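Local coordinates for protein nicotinate phosphoribosyltransferase (Porphyromonas gingivalis, PDB 2IM5) that probably catalyses ATP-dependent transfer of the phosphoribosyl group of phosphoribosyl diphosphate to nicotinate, giving nicotinate mononucleotide for NAD biosynthesis, at residues P26-F34 with I107-T117; H211-H219 with A228-W236. All coordinates share one frame; numbering follows the deposited sequence.

Contact 1: residues P26-F34 with I107-T117; sequences PRAYGEFRF and IRAQGLLYRVT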
loop_
_atom_site.group_PDB
_atom_site.type_symbol
_atom_site.label_atom_id
_atom_site.label_comp_id
_atom_site.label_asym_id
_atom_site.label_seq_id
_atom_site.Cartn_x
_atom_site.Cartn_y
_atom_site.Cartn_z
ATOM N N PRO A 26 -17.664 -6.773 8.895
ATOM C CA PRO A 26 -17.197 -8.063 9.405
ATOM C C PRO A 26 -17.742 -9.309 8.698
ATOM O O PRO A 26 -17.237 -10.410 8.909
ATOM C CB PRO A 26 -17.585 -8.003 10.884
ATOM C CG PRO A 26 -18.887 -7.257 10.849
ATOM C CD PRO A 26 -18.558 -6.115 9.871
ATOM N N ARG A 27 -18.763 -9.141 7.862
ATOM C CA ARG A 27 -19.342 -10.274 7.146
ATOM C C ARG A 27 -18.909 -10.310 5.684
ATOM O O ARG A 27 -19.217 -11.256 4.963
ATOM C CB ARG A 27 -20.871 -10.221 7.199
ATOM C CG ARG A 27 -21.470 -10.347 8.587
ATOM C CD ARG A 27 -22.988 -10.414 8.498
ATOM N NE ARG A 27 -23.572 -10.959 9.722
ATOM C CZ ARG A 27 -23.790 -10.254 10.824
ATOM N NH1 ARG A 27 -23.477 -8.966 10.854
ATOM N NH2 ARG A 27 -24.302 -10.840 11.899
ATOM N N ALA A 28 -18.194 -9.280 5.253
ATOM C CA ALA A 28 -17.763 -9.204 3.867
ATOM C C ALA A 28 -16.738 -10.261 3.487
ATOM O O ALA A 28 -15.947 -10.706 4.316
ATOM C CB ALA A 28 -17.208 -7.812 3.572
ATOM N N TYR A 29 -16.773 -10.656 2.219
ATOM C CA TYR A 29 -15.841 -11.624 1.663
ATOM C C TYR A 29 -15.097 -10.943 0.529
ATOM O O TYR A 29 -15.584 -9.986 -0.075
ATOM C CB TYR A 29 -16.579 -12.844 1.107
ATOM C CG TYR A 29 -16.961 -13.858 2.155
ATOM C CD1 TYR A 29 -16.165 -14.975 2.390
ATOM C CD2 TYR A 29 -18.110 -13.688 2.929
ATOM C CE1 TYR A 29 -16.500 -15.901 3.371
ATOM C CE2 TYR A 29 -18.455 -14.608 3.913
ATOM C CZ TYR A 29 -17.645 -15.708 4.127
ATOM O OH TYR A 29 -17.974 -16.613 5.102
ATOM N N GLY A 30 -13.906 -11.436 0.241
ATOM C CA GLY A 30 -13.142 -10.861 -0.846
ATOM C C GLY A 30 -12.194 -11.884 -1.426
ATOM O O GLY A 30 -11.872 -12.881 -0.772
ATOM N N GLU A 31 -11.783 -11.662 -2.669
ATOM C CA GLU A 31 -10.815 -12.532 -3.313
ATOM C C GLU A 31 -9.698 -11.668 -3.872
ATOM O O GLU A 31 -9.942 -10.777 -4.696
ATOM C CB GLU A 31 -11.407 -13.336 -4.474
ATOM C CG GLU A 31 -10.323 -14.213 -5.129
ATOM C CD GLU A 31 -10.784 -14.947 -6.388
ATOM O OE1 GLU A 31 -11.122 -14.283 -7.395
ATOM O OE2 GLU A 31 -10.800 -16.196 -6.363
ATOM N N PHE A 32 -8.478 -11.929 -3.416
ATOM C CA PHE A 32 -7.313 -11.206 -3.889
ATOM C C PHE A 32 -6.625 -12.082 -4.934
ATOM O O PHE A 32 -6.524 -13.303 -4.767
ATOM C CB PHE A 32 -6.353 -10.927 -2.729
ATOM C CG PHE A 32 -6.772 -9.773 -1.856
ATOM C CD1 PHE A 32 -6.215 -8.504 -2.037
ATOM C CD2 PHE A 32 -7.742 -9.942 -0.873
ATOM C CE1 PHE A 32 -6.619 -7.425 -1.251
ATOM C CE2 PHE A 32 -8.155 -8.868 -0.084
ATOM C CZ PHE A 32 -7.591 -7.606 -0.274
ATOM N N ARG A 33 -6.164 -11.463 -6.011
ATOM C CA ARG A 33 -5.479 -12.209 -7.055
ATOM C C ARG A 33 -4.091 -11.661 -7.335
ATOM O O ARG A 33 -3.907 -10.462 -7.522
ATOM C CB ARG A 33 -6.294 -12.207 -8.349
ATOM C CG ARG A 33 -7.592 -12.982 -8.237
ATOM C CD ARG A 33 -8.274 -13.117 -9.583
ATOM N NE ARG A 33 -9.573 -13.764 -9.450
ATOM C CZ ARG A 33 -10.376 -14.049 -10.466
ATOM N NH1 ARG A 33 -10.013 -13.750 -11.709
ATOM N NH2 ARG A 33 -11.551 -14.618 -10.235
ATOM N N PHE A 34 -3.116 -12.560 -7.344
ATOM C CA PHE A 34 -1.734 -12.214 -7.629
ATOM C C PHE A 34 -1.620 -11.982 -9.129
ATOM O O PHE A 34 -2.220 -12.706 -9.916
ATOM C CB PHE A 34 -0.823 -13.374 -7.226
ATOM C CG PHE A 34 0.584 -13.251 -7.735
ATOM C CD1 PHE A 34 1.534 -12.520 -7.028
ATOM C CD2 PHE A 34 0.962 -13.868 -8.926
ATOM C CE1 PHE A 34 2.843 -12.405 -7.499
ATOM C CE2 PHE A 34 2.264 -13.757 -9.404
ATOM C CZ PHE A 34 3.207 -13.024 -8.685
ATOM N N ILE A 107 -1.982 -16.952 -7.798
ATOM C CA ILE A 107 -2.239 -17.061 -6.368
ATOM C C ILE A 107 -3.510 -16.316 -5.982
ATOM O O ILE A 107 -3.708 -15.154 -6.353
ATOM C CB ILE A 107 -1.078 -16.491 -5.543
ATOM C CG1 ILE A 107 0.229 -17.174 -5.942
ATOM C CG2 ILE A 107 -1.341 -16.716 -4.058
ATOM C CD1 ILE A 107 1.438 -16.556 -5.317
ATOM N N ARG A 108 -4.373 -16.987 -5.233
ATOM C CA ARG A 108 -5.621 -16.374 -4.810
ATOM C C ARG A 108 -5.902 -16.618 -3.339
ATOM O O ARG A 108 -5.797 -17.746 -2.853
ATOM C CB ARG A 108 -6.780 -16.914 -5.648
ATOM C CG ARG A 108 -6.470 -16.875 -7.128
ATOM C CD ARG A 108 -7.676 -17.115 -7.992
ATOM N NE ARG A 108 -7.292 -17.018 -9.396
ATOM C CZ ARG A 108 -8.146 -16.948 -10.410
ATOM N NH1 ARG A 108 -9.455 -16.959 -10.186
ATOM N NH2 ARG A 108 -7.687 -16.863 -11.652
ATOM N N ALA A 109 -6.236 -15.537 -2.638
ATOM C CA ALA A 109 -6.576 -15.591 -1.226
ATOM C C ALA A 109 -8.046 -15.198 -1.170
ATOM O O ALA A 109 -8.414 -14.084 -1.546
ATOM C CB ALA A 109 -5.732 -14.604 -0.436
ATOM N N GLN A 110 -8.890 -16.119 -0.726
ATOM C CA GLN A 110 -10.315 -15.846 -0.651
ATOM C C GLN A 110 -10.864 -16.218 0.717
ATOM O O GLN A 110 -10.477 -17.227 1.294
ATOM C CB GLN A 110 -11.059 -16.621 -1.738
ATOM C CG GLN A 110 -12.518 -16.258 -1.830
ATOM C CD GLN A 110 -13.250 -17.014 -2.921
ATOM O OE1 GLN A 110 -12.887 -16.941 -4.104
ATOM N NE2 GLN A 110 -14.294 -17.740 -2.534
ATOM N N GLY A 111 -11.763 -15.386 1.225
ATOM C CA GLY A 111 -12.362 -15.610 2.527
ATOM C C GLY A 111 -12.902 -14.295 3.080
ATOM O O GLY A 111 -13.143 -13.352 2.332
ATOM N N LEU A 112 -13.108 -14.227 4.389
ATOM C CA LEU A 112 -13.610 -13.002 4.999
ATOM C C LEU A 112 -12.602 -11.898 4.702
ATOM O O LEU A 112 -11.398 -12.066 4.899
ATOM C CB LEU A 112 -13.782 -13.203 6.503
ATOM C CG LEU A 112 -14.920 -14.181 6.852
ATOM C CD1 LEU A 112 -14.669 -14.820 8.196
ATOM C CD2 LEU A 112 -16.268 -13.443 6.837
ATOM N N LEU A 113 -13.099 -10.771 4.212
ATOM C CA LEU A 113 -12.240 -9.658 3.839
ATOM C C LEU A 113 -11.304 -9.140 4.938
ATOM O O LEU A 113 -10.120 -8.890 4.670
ATOM C CB LEU A 113 -13.100 -8.521 3.275
ATOM C CG LEU A 113 -12.423 -7.286 2.655
ATOM C CD1 LEU A 113 -11.281 -7.688 1.735
ATOM C CD2 LEU A 113 -13.467 -6.498 1.860
ATOM N N TYR A 114 -11.802 -8.990 6.166
ATOM C CA TYR A 114 -10.945 -8.495 7.233
ATOM C C TYR A 114 -9.790 -9.459 7.489
ATOM O O TYR A 114 -8.735 -9.057 7.976
ATOM C CB TYR A 114 -11.746 -8.232 8.522
ATOM C CG TYR A 114 -12.226 -9.454 9.263
ATOM C CD1 TYR A 114 -11.404 -10.108 10.191
ATOM C CD2 TYR A 114 -13.501 -9.968 9.035
ATOM C CE1 TYR A 114 -11.842 -11.251 10.869
ATOM C CE2 TYR A 114 -13.951 -11.105 9.707
ATOM C CZ TYR A 114 -13.117 -11.741 10.620
ATOM O OH TYR A 114 -13.572 -12.855 11.277
ATOM N N ARG A 115 -9.983 -10.729 7.143
ATOM C CA ARG A 115 -8.933 -11.720 7.321
ATOM C C ARG A 115 -7.968 -11.772 6.135
ATOM O O ARG A 115 -6.767 -11.569 6.303
ATOM C CB ARG A 115 -9.520 -13.120 7.506
ATOM C CG ARG A 115 -10.261 -13.363 8.813
ATOM C CD ARG A 115 -10.588 -14.846 8.934
ATOM N NE ARG A 115 -9.362 -15.637 8.967
ATOM C CZ ARG A 115 -8.629 -15.837 10.060
ATOM N NH1 ARG A 115 -9.004 -15.319 11.222
ATOM N NH2 ARG A 115 -7.495 -16.515 9.981
ATOM N N VAL A 116 -8.490 -12.038 4.936
ATOM C CA VAL A 116 -7.632 -12.176 3.759
ATOM C C VAL A 116 -6.883 -10.939 3.278
ATOM O O VAL A 116 -5.902 -11.056 2.549
ATOM C CB VAL A 116 -8.399 -12.798 2.562
ATOM C CG1 VAL A 116 -9.000 -14.138 2.989
ATOM C CG2 VAL A 116 -9.474 -11.861 2.059
ATOM N N THR A 117 -7.319 -9.754 3.678
ATOM C CA THR A 117 -6.605 -8.565 3.247
ATOM C C THR A 117 -5.177 -8.593 3.823
ATOM O O THR A 117 -4.253 -8.039 3.241
ATOM C CB THR A 117 -7.323 -7.274 3.701
ATOM O OG1 THR A 117 -6.658 -6.142 3.125
ATOM C CG2 THR A 117 -7.312 -7.145 5.222
HETATM O O HOH W 1 -14.823 -8.948 6.186
HETATM O O HOH W 2 -3.123 -15.071 -9.350
#
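Ile107 opens the pairing with Phe34: its O accepts Phe34 N at 2.8 Å, while its CD1 lies over one face of the Phe34 ring. Where a direct return bond would complete the pair, a water accepts from Ile107 N and donates to Phe34 O. The strands run antiparallel, with 167° between their directions. At Arg108 the guanidinium stacks on that of Arg33, centres 3.7 Å apart and planes at 25°, with Arg108 NH1 over the middle of its partner. Both arginines are extended from CG to NE, which brings the two flat ends to the same level. Glu31 holds the Arg33 end of the stack: Arg33 NE and NH2 both donate to Glu31 OE1, the NE bond being 2.6 Å. Arg108 is paired in turn with Asp106. Ala109 forms two backbone bonds with Phe32, and Gln110 sits beside Glu31 on the face carrying the arginines. Gly111 and Gly30 exchange the last pair of strand bonds before the chain turns a corner. Leu112, the N-cap of the short helix 113-116, sets CD2 over the Tyr29 ring, 4.1 Å from its centroid, a CH-pi contact. Leu113 N then bonds to Ala28 O at 2.9 Å, and a water links the same oxygen to Tyr114 N. On the sheet face opposite the arginines, Leu113 CD1 and Val116 CG2 meet the edge of the Phe32 ring; Thr117 CA lies 3.7 Å from Phe32 CE2. The central strand of the antiparallel sheet is thus joined to its neighbour by backbone bonds, with an apolar face under the helix and a charged face where the stacked guanidiniums lie among the carboxylates of Glu31 and Asp106, which probably balance their charge.

Contact 2: residues H211-H219 with A228-W236; sequences HPHEWIQFH and ANYVAMEDW
Ala232 and Ile216 meet at the apolar centre, where the two helix axes approach to 8.4 Å at a crossing angle of 119°. Ile216 CD1 lies 3.3 Å from Ala232 CB, tighter than usual for two carbons and so a tight spot in the packing. Beside it the His219 side chain fits as a knob into the hole formed by Ala228, Val231, Ala232 and Asp235. Ala232 CA stands 3.7 Å from the centroid of the imidazole, almost exactly on the ring normal. Farther along, Trp215, Trp236 and His211 form an aromatic cluster. The edge of the Trp236 six-membered ring points at the face of the Trp215 five-membered ring, centroids 5.1 Å apart and planes at 64°, and Trp215 CZ2 also packs against Asp235 CB. On Trp236 itself, His211 CB lies over the six-membered ring at 3.5 Å from its centroid, while the His211 imidazole turns an edge to that ring. With CG between the backbone N and the carbonyl carbon (chi1 76°), His211 ND1 can turn back to bond Pro212 O while CB stays on Trp236. The polar edge begins at Trp215 NE1, which donates to Ala232 O at 3.0 Å from above the carbonyl plane. Trp236 N reaches that oxygen from the opposite face, so the helix bond is kept while the indole adds a second. Trp236 NE1 finds its own acceptor in Leu244 O. Two successive helices, 213-223 and 228-240, thus form a steeply crossed helical pair in the TIM-barrel-like part of this NAPRTase-family enzyme, with His211 and Met233 reaching the barrel strand 246-248.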
loop_
_atom_site.group_PDB
_atom_site.type_symbol
_atom_site.label_atom_id
_atom_site.label_comp_id
_atom_site.label_asym_id
_atom_site.label_seq_id
_atom_site.Cartn_x
_atom_site.Cartn_y
_atom_site.Cartn_z
ATOM N N HIS A 211 -4.773 5.003 3.722
ATOM C CA HIS A 211 -5.728 3.946 3.409
ATOM C C HIS A 211 -5.344 3.528 1.983
ATOM O O HIS A 211 -4.768 4.316 1.232
ATOM C CB HIS A 211 -7.167 4.473 3.462
ATOM C CG HIS A 211 -7.551 5.309 2.281
ATOM N ND1 HIS A 211 -7.714 4.781 1.016
ATOM C CD2 HIS A 211 -7.785 6.637 2.165
ATOM C CE1 HIS A 211 -8.027 5.748 0.172
ATOM N NE2 HIS A 211 -8.076 6.884 0.843
ATOM N N PRO A 212 -5.648 2.286 1.595
ATOM C CA PRO A 212 -5.303 1.811 0.252
ATOM C C PRO A 212 -6.444 1.931 -0.754
ATOM O O PRO A 212 -7.571 2.303 -0.397
ATOM C CB PRO A 212 -4.942 0.366 0.507
ATOM C CG PRO A 212 -6.043 -0.021 1.491
ATOM C CD PRO A 212 -6.105 1.171 2.443
ATOM N N HIS A 213 -6.138 1.592 -2.008
ATOM C CA HIS A 213 -7.116 1.621 -3.084
ATOM C C HIS A 213 -8.222 0.601 -2.833
ATOM O O HIS A 213 -9.375 0.859 -3.169
ATOM C CB HIS A 213 -6.463 1.293 -4.431
ATOM C CG HIS A 213 -5.569 2.370 -4.959
ATOM N ND1 HIS A 213 -6.043 3.589 -5.393
ATOM C CD2 HIS A 213 -4.226 2.411 -5.122
ATOM C CE1 HIS A 213 -5.032 4.335 -5.801
ATOM N NE2 HIS A 213 -3.918 3.644 -5.646
ATOM N N GLU A 214 -7.874 -0.550 -2.249
ATOM C CA GLU A 214 -8.869 -1.600 -2.008
ATOM C C GLU A 214 -10.056 -1.106 -1.184
ATOM O O GLU A 214 -11.185 -1.554 -1.388
ATOM C CB GLU A 214 -8.237 -2.829 -1.325
ATOM C CG GLU A 214 -7.671 -2.580 0.059
ATOM C CD GLU A 214 -7.221 -3.863 0.760
ATOM O OE1 GLU A 214 -8.087 -4.626 1.247
ATOM O OE2 GLU A 214 -6.000 -4.109 0.823
ATOM N N TRP A 215 -9.799 -0.178 -0.264
ATOM C CA TRP A 215 -10.855 0.374 0.581
ATOM C C TRP A 215 -11.877 1.087 -0.288
ATOM O O TRP A 215 -13.074 0.866 -0.146
ATOM C CB TRP A 215 -10.260 1.344 1.609
ATOM C CG TRP A 215 -11.270 2.030 2.488
ATOM C CD1 TRP A 215 -11.547 3.370 2.522
ATOM C CD2 TRP A 215 -12.117 1.419 3.482
ATOM N NE1 TRP A 215 -12.507 3.630 3.473
ATOM C CE2 TRP A 215 -12.873 2.454 4.075
ATOM C CE3 TRP A 215 -12.307 0.103 3.923
ATOM C CZ2 TRP A 215 -13.806 2.213 5.091
ATOM C CZ3 TRP A 215 -13.240 -0.141 4.935
ATOM C CH2 TRP A 215 -13.977 0.914 5.507
ATOM N N ILE A 216 -11.403 1.923 -1.207
ATOM C CA ILE A 216 -12.299 2.651 -2.106
ATOM C C ILE A 216 -12.963 1.680 -3.082
ATOM O O ILE A 216 -14.151 1.768 -3.355
ATOM C CB ILE A 216 -11.541 3.701 -2.946
ATOM C CG1 ILE A 216 -10.674 4.587 -2.054
ATOM C CG2 ILE A 216 -12.527 4.543 -3.725
ATOM C CD1 ILE A 216 -11.432 5.365 -1.051
ATOM N N GLN A 217 -12.168 0.764 -3.624
ATOM C CA GLN A 217 -12.661 -0.223 -4.582
ATOM C C GLN A 217 -13.772 -1.095 -3.988
ATOM O O GLN A 217 -14.728 -1.446 -4.670
ATOM C CB GLN A 217 -11.506 -1.103 -5.028
ATOM C CG GLN A 217 -10.508 -0.402 -5.913
ATOM C CD GLN A 217 -9.366 -1.322 -6.304
ATOM O OE1 GLN A 217 -8.469 -1.586 -5.504
ATOM N NE2 GLN A 217 -9.411 -1.840 -7.527
ATOM N N PHE A 218 -13.626 -1.460 -2.718
ATOM C CA PHE A 218 -14.640 -2.268 -2.055
ATOM C C PHE A 218 -15.945 -1.473 -2.084
ATOM O O PHE A 218 -16.996 -2.005 -2.438
ATOM C CB PHE A 218 -14.234 -2.556 -0.609
ATOM C CG PHE A 218 -15.308 -3.219 0.201
ATOM C CD1 PHE A 218 -15.638 -4.556 -0.017
ATOM C CD2 PHE A 218 -16.006 -2.504 1.177
ATOM C CE1 PHE A 218 -16.648 -5.172 0.726
ATOM C CE2 PHE A 218 -17.018 -3.113 1.924
ATOM C CZ PHE A 218 -17.340 -4.446 1.701
ATOM N N HIS A 219 -15.859 -0.188 -1.732
ATOM C CA HIS A 219 -17.036 0.674 -1.705
ATOM C C HIS A 219 -17.631 0.851 -3.098
ATOM O O HIS A 219 -18.847 0.947 -3.253
ATOM C CB HIS A 219 -16.676 2.033 -1.087
ATOM C CG HIS A 219 -16.476 1.980 0.398
ATOM N ND1 HIS A 219 -17.477 2.286 1.296
ATOM C CD2 HIS A 219 -15.407 1.610 1.142
ATOM C CE1 HIS A 219 -17.032 2.106 2.527
ATOM N NE2 HIS A 219 -15.779 1.696 2.462
ATOM N N ALA A 228 -18.869 5.938 -4.425
ATOM C CA ALA A 228 -17.691 5.236 -3.894
ATOM C C ALA A 228 -16.757 6.097 -3.044
ATOM O O ALA A 228 -16.568 5.819 -1.851
ATOM C CB ALA A 228 -16.905 4.593 -5.029
ATOM N N ASN A 229 -16.177 7.133 -3.653
ATOM C CA ASN A 229 -15.248 8.009 -2.945
ATOM C C ASN A 229 -15.875 8.626 -1.702
ATOM O O ASN A 229 -15.278 8.612 -0.626
ATOM C CB ASN A 229 -14.745 9.131 -3.874
ATOM C CG ASN A 229 -13.644 8.669 -4.823
ATOM O OD1 ASN A 229 -13.701 8.927 -6.037
ATOM N ND2 ASN A 229 -12.637 7.996 -4.284
ATOM N N TYR A 230 -17.085 9.158 -1.846
ATOM C CA TYR A 230 -17.764 9.804 -0.722
ATOM C C TYR A 230 -18.017 8.875 0.470
ATOM O O TYR A 230 -17.651 9.192 1.601
ATOM C CB TYR A 230 -19.096 10.407 -1.174
ATOM C CG TYR A 230 -19.786 11.182 -0.077
ATOM C CD1 TYR A 230 -19.449 12.513 0.187
ATOM C CD2 TYR A 230 -20.739 10.567 0.735
ATOM C CE1 TYR A 230 -20.050 13.211 1.235
ATOM C CE2 TYR A 230 -21.342 11.249 1.783
ATOM C CZ TYR A 230 -20.996 12.569 2.029
ATOM O OH TYR A 230 -21.606 13.236 3.064
ATOM N N VAL A 231 -18.652 7.732 0.220
ATOM C CA VAL A 231 -18.940 6.790 1.302
ATOM C C VAL A 231 -17.661 6.188 1.897
ATOM O O VAL A 231 -17.601 5.903 3.098
ATOM C CB VAL A 231 -19.858 5.661 0.819
ATOM C CG1 VAL A 231 -20.250 4.770 1.995
ATOM C CG2 VAL A 231 -21.105 6.254 0.187
ATOM N N ALA A 232 -16.644 5.988 1.064
ATOM C CA ALA A 232 -15.381 5.451 1.559
ATOM C C ALA A 232 -14.778 6.430 2.583
ATOM O O ALA A 232 -14.303 6.017 3.640
ATOM C CB ALA A 232 -14.407 5.229 0.403
ATOM N N MET A 233 -14.810 7.723 2.269
ATOM C CA MET A 233 -14.276 8.732 3.184
ATOM C C MET A 233 -15.125 8.823 4.467
ATOM O O MET A 233 -14.579 8.913 5.565
ATOM C CB MET A 233 -14.204 10.112 2.502
ATOM C CG MET A 233 -13.082 10.262 1.460
ATOM S SD MET A 233 -12.922 11.952 0.786
ATOM C CE MET A 233 -11.434 12.357 1.329
ATOM N N GLU A 234 -16.452 8.805 4.326
ATOM C CA GLU A 234 -17.331 8.875 5.492
ATOM C C GLU A 234 -17.105 7.675 6.409
ATOM O O GLU A 234 -17.085 7.822 7.631
ATOM C CB GLU A 234 -18.804 8.925 5.069
ATOM C CG GLU A 234 -19.247 10.270 4.518
ATOM C CD GLU A 234 -19.440 11.312 5.616
ATOM O OE1 GLU A 234 -20.497 11.287 6.281
ATOM O OE2 GLU A 234 -18.535 12.146 5.822
ATOM N N ASP A 235 -16.933 6.492 5.820
ATOM C CA ASP A 235 -16.697 5.297 6.619
ATOM C C ASP A 235 -15.330 5.353 7.293
ATOM O O ASP A 235 -15.176 4.912 8.430
ATOM C CB ASP A 235 -16.821 4.032 5.754
ATOM C CG ASP A 235 -18.270 3.730 5.372
ATOM O OD1 ASP A 235 -19.179 4.368 5.947
ATOM O OD2 ASP A 235 -18.511 2.857 4.511
ATOM N N TRP A 236 -14.337 5.903 6.597
ATOM C CA TRP A 236 -13.000 6.006 7.173
ATOM C C TRP A 236 -13.039 6.932 8.394
ATOM O O TRP A 236 -12.375 6.687 9.411
ATOM C CB TRP A 236 -12.018 6.543 6.129
ATOM C CG TRP A 236 -10.577 6.434 6.538
ATOM C CD1 TRP A 236 -9.775 7.439 6.981
ATOM C CD2 TRP A 236 -9.763 5.252 6.516
ATOM N NE1 TRP A 236 -8.508 6.964 7.237
ATOM C CE2 TRP A 236 -8.472 5.624 6.958
ATOM C CE3 TRP A 236 -9.998 3.915 6.166
ATOM C CZ2 TRP A 236 -7.420 4.711 7.058
ATOM C CZ3 TRP A 236 -8.948 3.003 6.263
ATOM C CH2 TRP A 236 -7.675 3.405 6.704
#

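Contacts 1 and 2 lie with their centres about 16 Å apart and meet through helix 213-223. Thr117 OG1 of contact 1 is 2.8 Å from Glu214 OE1 of contact 2, a probable hydrogen bond, and Phe32 CZ packs at 3.4 Å from the same oxygen. One turn further along the helix, Leu113 CD2 approaches Phe218 CD1 to 3.5 Å. One side of this helix therefore faces the antiparallel sheet that contains strands 29-36 and 105-110, while another packs on helix 228-240. Glu214 also pairs with Lys14, which bonds to Thr117 O. The preceding residue, His213, is the predicted autophosphorylation site, unmodified here, so this junction probably adjoins the catalytic region.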